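Local coordinates for Endoglucanase(Endo-1,4-beta-glucanase)protein (Pseudomonas stutzeri, PDB 6R2J) that is a family 5 glycoside hydrolase that probably cleaves beta-1,4-glucosidic bonds inside cellulose chains and is held here in complex with cellobiose, at residues E297-G301 against K302-Q306; Q65-L68 against D69-L72; Y119-V122 against W123-A127. One frame throughout, in Å; residues are numbered along the deposited sequence.

Contact 1 of 3, residues E297-G301 against K302-Q306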
loop_
_atom_site.group_PDB
_atom_site.type_symbol
_atom_site.label_atom_id
_atom_site.label_comp_id
_atom_site.label_asym_id
_atom_site.label_seq_id
_atom_site.Cartn_x
_atom_site.Cartn_y
_atom_site.Cartn_z
ATOM N N GLU A 297 13.768 -5.827 6.174
ATOM C CA GLU A 297 14.817 -6.304 5.287
ATOM C C GLU A 297 15.905 -7.004 6.098
ATOM O O GLU A 297 16.386 -6.438 7.093
ATOM C CB GLU A 297 15.388 -5.113 4.542
ATOM C CG GLU A 297 16.396 -5.435 3.468
ATOM C CD GLU A 297 15.817 -6.232 2.354
ATOM O OE1 GLU A 297 14.606 -6.137 2.136
ATOM O OE2 GLU A 297 16.586 -6.956 1.696
ATOM N N PRO A 298 16.299 -8.240 5.723
ATOM C CA PRO A 298 17.348 -8.941 6.475
ATOM C C PRO A 298 18.717 -8.278 6.387
ATOM O O PRO A 298 19.035 -7.483 5.493
ATOM C CB PRO A 298 17.382 -10.330 5.839
ATOM C CG PRO A 298 16.801 -10.128 4.463
ATOM C CD PRO A 298 15.729 -9.112 4.672
ATOM N N ARG A 299 19.524 -8.613 7.383
ATOM C CA ARG A 299 20.817 -7.995 7.614
ATOM C C ARG A 299 21.770 -9.138 7.885
ATOM O O ARG A 299 21.535 -9.914 8.807
ATOM C CB ARG A 299 20.817 -7.133 8.875
ATOM C CG ARG A 299 19.781 -6.070 8.900
ATOM C CD ARG A 299 19.707 -5.390 10.249
ATOM N NE ARG A 299 18.605 -4.441 10.224
ATOM C CZ ARG A 299 18.346 -3.539 11.162
ATOM N NH1 ARG A 299 19.130 -3.470 12.234
ATOM N NH2 ARG A 299 17.287 -2.720 11.019
ATOM N N ASN A 300 22.854 -9.212 7.113
ATOM C CA ASN A 300 23.836 -10.276 7.296
ATOM C C ASN A 300 23.227 -11.629 7.009
ATOM O O ASN A 300 23.724 -12.649 7.504
ATOM C CB ASN A 300 24.385 -10.313 8.724
ATOM C CG ASN A 300 24.377 -8.948 9.397
ATOM O OD1 ASN A 300 23.613 -8.681 10.359
ATOM N ND2 ASN A 300 25.256 -8.075 8.913
ATOM N N GLY A 301 22.187 -11.655 6.179
ATOM C CA GLY A 301 21.447 -12.880 5.967
ATOM C C GLY A 301 20.613 -13.321 7.157
ATOM O O GLY A 301 20.013 -14.406 7.127
ATOM N N LYS A 302 20.515 -12.481 8.182
ATOM C CA LYS A 302 19.739 -12.771 9.376
ATOM C C LYS A 302 18.322 -12.211 9.213
ATOM O O LYS A 302 18.125 -10.993 9.084
ATOM C CB LYS A 302 20.466 -12.162 10.580
ATOM C CG LYS A 302 19.926 -12.561 11.957
ATOM C CD LYS A 302 20.626 -11.765 13.068
ATOM C CE LYS A 302 20.087 -10.323 13.156
ATOM N NZ LYS A 302 20.903 -9.326 12.372
ATOM N N ASP A 303 17.340 -13.109 9.231
ATOM C CA ASP A 303 15.957 -12.671 9.221
ATOM C C ASP A 303 15.719 -11.730 10.379
ATOM O O ASP A 303 16.312 -11.875 11.451
ATOM C CB ASP A 303 14.999 -13.842 9.405
ATOM C CG ASP A 303 15.018 -14.790 8.245
ATOM O OD1 ASP A 303 15.372 -14.379 7.095
ATOM O OD2 ASP A 303 14.674 -15.964 8.495
ATOM N N ARG A 304 14.827 -10.770 10.146
ATOM C CA ARG A 304 14.406 -9.790 11.125
ATOM C C ARG A 304 13.329 -10.364 12.029
ATOM O O ARG A 304 12.623 -11.313 11.664
ATOM C CB ARG A 304 13.866 -8.560 10.404
ATOM C CG ARG A 304 14.946 -7.783 9.675
ATOM C CD ARG A 304 15.751 -6.952 10.660
ATOM N NE ARG A 304 15.023 -5.731 11.018
ATOM C CZ ARG A 304 15.174 -5.054 12.152
ATOM N NH1 ARG A 304 16.043 -5.493 13.061
ATOM N NH2 ARG A 304 14.464 -3.940 12.351
ATOM N N PRO A 305 13.192 -9.812 13.236
ATOM C CA PRO A 305 12.170 -10.343 14.153
ATOM C C PRO A 305 10.763 -10.223 13.595
ATOM O O PRO A 305 9.886 -11.023 13.930
ATOM C CB PRO A 305 12.332 -9.500 15.431
ATOM C CG PRO A 305 13.577 -8.676 15.261
ATOM C CD PRO A 305 13.915 -8.646 13.787
ATOM N N GLN A 306 10.512 -9.204 12.777
ATOM C CA GLN A 306 9.186 -9.007 12.215
ATOM C C GLN A 306 8.879 -10.032 11.140
ATOM O O GLN A 306 7.709 -10.411 10.966
ATOM C CB GLN A 306 9.051 -7.594 11.641
ATOM C CG GLN A 306 9.346 -6.468 12.638
ATOM C CD GLN A 306 10.793 -6.000 12.584
ATOM O OE1 GLN A 306 11.682 -6.766 12.243
ATOM N NE2 GLN A 306 11.031 -4.731 12.928
HETATM O O HOH W 1 22.512 -7.146 12.264
#
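The guanidinium of R304 lies flat against that of R299, the two planes only 11° apart and their centres separated by 3.6 Å. R299 NH2 sits over the middle of the R304 group, 3.3 Å from R304 CZ. The two chains arrive differently: R299 is extended from CG to NE, whereas R304 folds back at chi2 and chi3, which lays its flat end against that of R299. On the other face of the R304 guanidinium, toward its rim, is Q306 OE1. Two like charges stacked this closely would be expected to cost energy; the salt bridge from R304 NH2 to D257 probably offsets part of it, and R304 NE is tied to the carbonyl of A295. Further back along the same side chain, R304 CG rests 3.2 Å from E297 O.

K302 closes a type I' turn that begins at R299. K302 N donates to R299 O at 2.8 Å and R299 N returns a bond to K302 O at 3.2 Å, making the two residues a single hydrogen-bonded antiparallel pair. N300 and G301 occupy the corners of the turn with positive phi. The lysine chain bends at chi3 (77°) and again at chi4, bringing its ammonium round beside N300, and a water bridges the two by donating to N300 OD1 and accepting from K302 NZ at 2.7 Å. P298 CB touches K302 O on the flank of the turn.

This surface loop joins strand 280-285 to helix 305-311, with R304 at the helix N-cap position. P298 packs on Y46 and Y47 of helix 41-49, E297 and D303 hydrogen-bond to Y47 and Y46 in turn, and D303 also bridges to R311 on helix 305-311.

Contact 2 of 3, residues Q65-L68 against D69-L72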
loop_
_atom_site.group_PDB
_atom_site.type_symbol
_atom_site.label_atom_id
_atom_site.label_comp_id
_atom_site.label_asym_id
_atom_site.label_seq_id
_atom_site.Cartn_x
_atom_site.Cartn_y
_atom_site.Cartn_z
ATOM N N GLN A 65 6.159 11.847 -13.974
ATOM C CA GLN A 65 5.788 13.019 -14.766
ATOM C C GLN A 65 6.393 14.248 -14.086
ATOM O O GLN A 65 5.859 14.757 -13.096
ATOM C CB GLN A 65 4.275 13.137 -14.914
ATOM C CG GLN A 65 3.866 14.147 -15.987
ATOM C CD GLN A 65 2.368 14.182 -16.221
ATOM O OE1 GLN A 65 1.593 13.989 -15.294
ATOM N NE2 GLN A 65 1.956 14.400 -17.462
ATOM N N HIS A 66 7.494 14.756 -14.637
ATOM C CA HIS A 66 8.168 15.874 -13.985
ATOM C C HIS A 66 7.315 17.142 -13.959
ATOM O O HIS A 66 7.489 17.993 -13.079
ATOM C CB HIS A 66 9.484 16.192 -14.705
ATOM C CG HIS A 66 10.558 15.166 -14.503
ATOM N ND1 HIS A 66 11.831 15.305 -15.017
ATOM C CD2 HIS A 66 10.538 13.971 -13.869
ATOM C CE1 HIS A 66 12.552 14.246 -14.696
ATOM N NE2 HIS A 66 11.786 13.413 -14.014
ATOM N N SER A 67 6.423 17.305 -14.928
ATOM C CA SER A 67 5.516 18.443 -14.965
ATOM C C SER A 67 4.242 18.020 -15.678
ATOM O O SER A 67 4.226 17.045 -16.429
ATOM C CB SER A 67 6.163 19.656 -15.654
ATOM O OG SER A 67 6.389 19.432 -17.040
ATOM N N LEU A 68 3.166 18.760 -15.420
ATOM C CA LEU A 68 1.873 18.453 -16.030
ATOM C C LEU A 68 1.878 18.652 -17.552
ATOM O O LEU A 68 1.054 18.059 -18.259
ATOM C CB LEU A 68 0.811 19.332 -15.376
ATOM C CG LEU A 68 0.448 19.077 -13.919
ATOM C CD1 LEU A 68 -0.856 19.835 -13.633
ATOM C CD2 LEU A 68 0.280 17.610 -13.662
ATOM N N ASP A 69 2.755 19.514 -18.075
ATOM C CA ASP A 69 2.909 19.718 -19.517
ATOM C C ASP A 69 3.887 18.741 -20.155
ATOM O O ASP A 69 4.107 18.799 -21.369
ATOM C CB ASP A 69 3.381 21.146 -19.801
ATOM C CG ASP A 69 4.671 21.513 -19.050
ATOM O OD1 ASP A 69 5.412 20.592 -18.641
ATOM O OD2 ASP A 69 4.944 22.731 -18.873
ATOM N N SER A 70 4.479 17.861 -19.364
ATOM C CA SER A 70 5.399 16.849 -19.841
ATOM C C SER A 70 4.691 15.503 -19.966
ATOM O O SER A 70 3.711 15.221 -19.277
ATOM C CB SER A 70 6.568 16.707 -18.849
ATOM O OG SER A 70 6.389 15.656 -17.882
ATOM N N GLY A 71 5.217 14.666 -20.854
ATOM C CA GLY A 71 4.836 13.276 -20.899
ATOM C C GLY A 71 5.506 12.530 -19.764
ATOM O O GLY A 71 6.173 13.103 -18.904
ATOM N N LEU A 72 5.336 11.212 -19.788
ATOM C CA LEU A 72 5.899 10.357 -18.757
ATOM C C LEU A 72 7.398 10.181 -18.977
ATOM O O LEU A 72 7.903 10.200 -20.111
ATOM C CB LEU A 72 5.214 8.987 -18.760
ATOM C CG LEU A 72 3.709 8.964 -18.505
ATOM C CD1 LEU A 72 3.152 7.580 -18.477
ATOM C CD2 LEU A 72 3.373 9.660 -17.194
HETATM O O HOH W 2 8.483 13.506 -16.886
HETATM O O HOH W 3 1.605 16.732 -20.197
#
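A type I turn from S67 to S70 reverses the chain here, closed by S70 N donating to S67 O at 3.1 Å, and the backbone on its two sides stays near enough for Q65 and L72 to have CA atoms 4.8 Å apart. Across the turn, the amide of Q65 bonds to the backbone of the other arm. Its NE2 reaches S70 O at 2.7 Å, nearly straight at hydrogen (165°) and close to the amide plane of Q65. The chain is fully stretched, with CG opposite the backbone N (chi1 -167°) and chi2 at 175°, which carries the amide across to the far arm. The other end of that amide, OE1, accepts from the indole NE1 of W61, and with both ends engaged the flip of the group is fixed.

S70 OG lies close to two backbone carbonyls. It stands 3.0 Å from S67 O and 2.8 Å from G71 O, two acceptors competing for one hydroxyl proton, while Q65 CG lies 3.5 Å from S70 OG. A water bridges the two arms, accepting from H66 N and donating to G71 O. A second water donates to S70 O.

The arrangement is a polar beta turn in the connection from strand 54-59 to helix 74-89, after the short helix 61-64. In the TIM-barrel fold of family 5 this connection is one of the beta-alpha loops.

Contact 3 of 3, residues Y119-V122 against W123-A127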
loop_
_atom_site.group_PDB
_atom_site.type_symbol
_atom_site.label_atom_id
_atom_site.label_comp_id
_atom_site.label_asym_id
_atom_site.label_seq_id
_atom_site.Cartn_x
_atom_site.Cartn_y
_atom_site.Cartn_z
ATOM N N TYR A 119 -4.582 14.503 -12.940
ATOM C CA TYR A 119 -4.492 13.238 -12.221
ATOM C C TYR A 119 -5.107 12.096 -13.024
ATOM O O TYR A 119 -4.489 11.046 -13.190
ATOM C CB TYR A 119 -5.202 13.471 -10.896
ATOM C CG TYR A 119 -5.158 12.393 -9.902
ATOM C CD1 TYR A 119 -3.964 11.792 -9.545
ATOM C CD2 TYR A 119 -6.312 11.988 -9.276
ATOM C CE1 TYR A 119 -3.930 10.781 -8.610
ATOM C CE2 TYR A 119 -6.290 10.971 -8.335
ATOM C CZ TYR A 119 -5.093 10.364 -7.999
ATOM O OH TYR A 119 -5.087 9.345 -7.046
ATOM N N ALA A 120 -6.337 12.277 -13.521
ATOM C CA ALA A 120 -6.939 11.271 -14.389
ATOM C C ALA A 120 -6.019 10.875 -15.550
ATOM O O ALA A 120 -5.866 9.683 -15.848
ATOM C CB ALA A 120 -8.276 11.792 -14.902
ATOM N N SER A 121 -5.410 11.859 -16.229
ATOM C CA SER A 121 -4.592 11.555 -17.406
ATOM C C SER A 121 -3.375 10.722 -17.030
ATOM O O SER A 121 -3.055 9.735 -17.701
ATOM C CB SER A 121 -4.144 12.840 -18.108
ATOM O OG SER A 121 -3.095 12.562 -19.014
ATOM N N VAL A 122 -2.681 11.108 -15.949
ATOM C CA VAL A 122 -1.481 10.387 -15.553
ATOM C C VAL A 122 -1.833 8.942 -15.242
ATOM O O VAL A 122 -1.085 8.029 -15.588
ATOM C CB VAL A 122 -0.665 11.114 -14.454
ATOM C CG1 VAL A 122 -1.294 11.004 -13.106
ATOM C CG2 VAL A 122 0.763 10.571 -14.494
ATOM N N TRP A 123 -3.009 8.702 -14.635
ATOM C CA TRP A 123 -3.392 7.326 -14.329
ATOM C C TRP A 123 -3.833 6.596 -15.593
ATOM O O TRP A 123 -3.490 5.426 -15.808
ATOM C CB TRP A 123 -4.447 7.290 -13.215
ATOM C CG TRP A 123 -3.774 7.051 -11.883
ATOM C CD1 TRP A 123 -3.777 7.870 -10.767
ATOM C CD2 TRP A 123 -2.965 5.926 -11.544
ATOM N NE1 TRP A 123 -3.003 7.312 -9.767
ATOM C CE2 TRP A 123 -2.495 6.123 -10.216
ATOM C CE3 TRP A 123 -2.569 4.778 -12.235
ATOM C CZ2 TRP A 123 -1.671 5.198 -9.570
ATOM C CZ3 TRP A 123 -1.742 3.853 -11.571
ATOM C CH2 TRP A 123 -1.322 4.068 -10.251
ATOM N N ARG A 124 -4.565 7.292 -16.457
ATOM C CA ARG A 124 -4.860 6.718 -17.755
ATOM C C ARG A 124 -3.572 6.352 -18.477
ATOM O O ARG A 124 -3.441 5.247 -19.010
ATOM C CB ARG A 124 -5.705 7.693 -18.572
ATOM C CG ARG A 124 -6.373 6.993 -19.755
ATOM C CD ARG A 124 -7.108 7.955 -20.674
ATOM N NE ARG A 124 -8.149 8.731 -20.001
ATOM C CZ ARG A 124 -8.010 9.995 -19.624
ATOM N NH1 ARG A 124 -6.876 10.632 -19.847
ATOM N NH2 ARG A 124 -9.003 10.622 -19.028
ATOM N N LYS A 125 -2.608 7.268 -18.501
ATOM C CA LYS A 125 -1.348 6.994 -19.182
ATOM C C LYS A 125 -0.590 5.868 -18.505
ATOM O O LYS A 125 -0.036 5.008 -19.191
ATOM C CB LYS A 125 -0.479 8.250 -19.254
ATOM C CG LYS A 125 -0.748 9.150 -20.440
ATOM C CD LYS A 125 0.323 10.203 -20.495
ATOM C CE LYS A 125 0.170 11.124 -21.684
ATOM N NZ LYS A 125 -0.674 12.290 -21.317
ATOM N N LEU A 126 -0.524 5.863 -17.164
ATOM C CA LEU A 126 0.140 4.757 -16.469
ATOM C C LEU A 126 -0.553 3.418 -16.733
ATOM O O LEU A 126 0.112 2.390 -16.944
ATOM C CB LEU A 126 0.198 5.030 -14.965
ATOM C CG LEU A 126 1.120 6.152 -14.488
ATOM C CD1 LEU A 126 0.912 6.429 -13.024
ATOM C CD2 LEU A 126 2.552 5.766 -14.790
ATOM N N ALA A 127 -1.892 3.396 -16.718
ATOM C CA ALA A 127 -2.600 2.140 -16.960
ATOM C C ALA A 127 -2.352 1.624 -18.376
ATOM O O ALA A 127 -2.324 0.411 -18.594
ATOM C CB ALA A 127 -4.091 2.326 -16.681
HETATM O O HOH W 4 -4.416 10.843 -20.805
#
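Y119 offers the face of its ring to the indole of W123 one helical turn on, whose edge is directed at it through CD1: an offset edge-to-face pair with planes at 80° and W123 CD1 3.6 Å from Y119 CE1. With CG opposite its own backbone N (chi1 -174°), the phenol is laid beside the indole. Y119 OH and W123 NE1 both donate to the carbonyl of I141. L126 CD1 lies over one face of the indole, toward its rim. A serine in place of Y119 would probably take the ring from the CD1 edge of the indole, opening a gap there, and leave the I141 carbonyl with one donor fewer.

Beneath the side chains run the i to i+4 bonds of the helix, among them K125 N to S121 O at 2.6 Å. On another side, R124 bends at chi3 (-58°) and brings NH1 to 3.5 Å from S121 CA; a water at the edge of its guanidinium is shared with S121 OG, its bond to NH1 weak.

Two donors on the I141 carbonyl thus satisfy the polar atoms of the buried aromatic pair, while R124 fastens the helix to helix 152-166 through its salt bridge from NE to E165.

How the contacts relate
Contact 3 is the buried one, within a single barrel helix, whereas contacts 1 and 2 are surface loops. Contacts 2 and 3 are neighbours with centres about 11 Å apart: L72 packs on V122, K125 and L126, and Q65 OE1 touches V122, so the 65-72 turn lies against helix 116-130. Contact 1 stands apart, its centre about 37 Å from that of contact 3 and across the centre of the chain, joining the loop after strand 280-285 to helix 305-311. Their chemistry follows: stacked cations and a tight turn in contact 1, amide, hydroxyl and water bonds in contact 2, aromatic packing over regular helix bonds in contact 3.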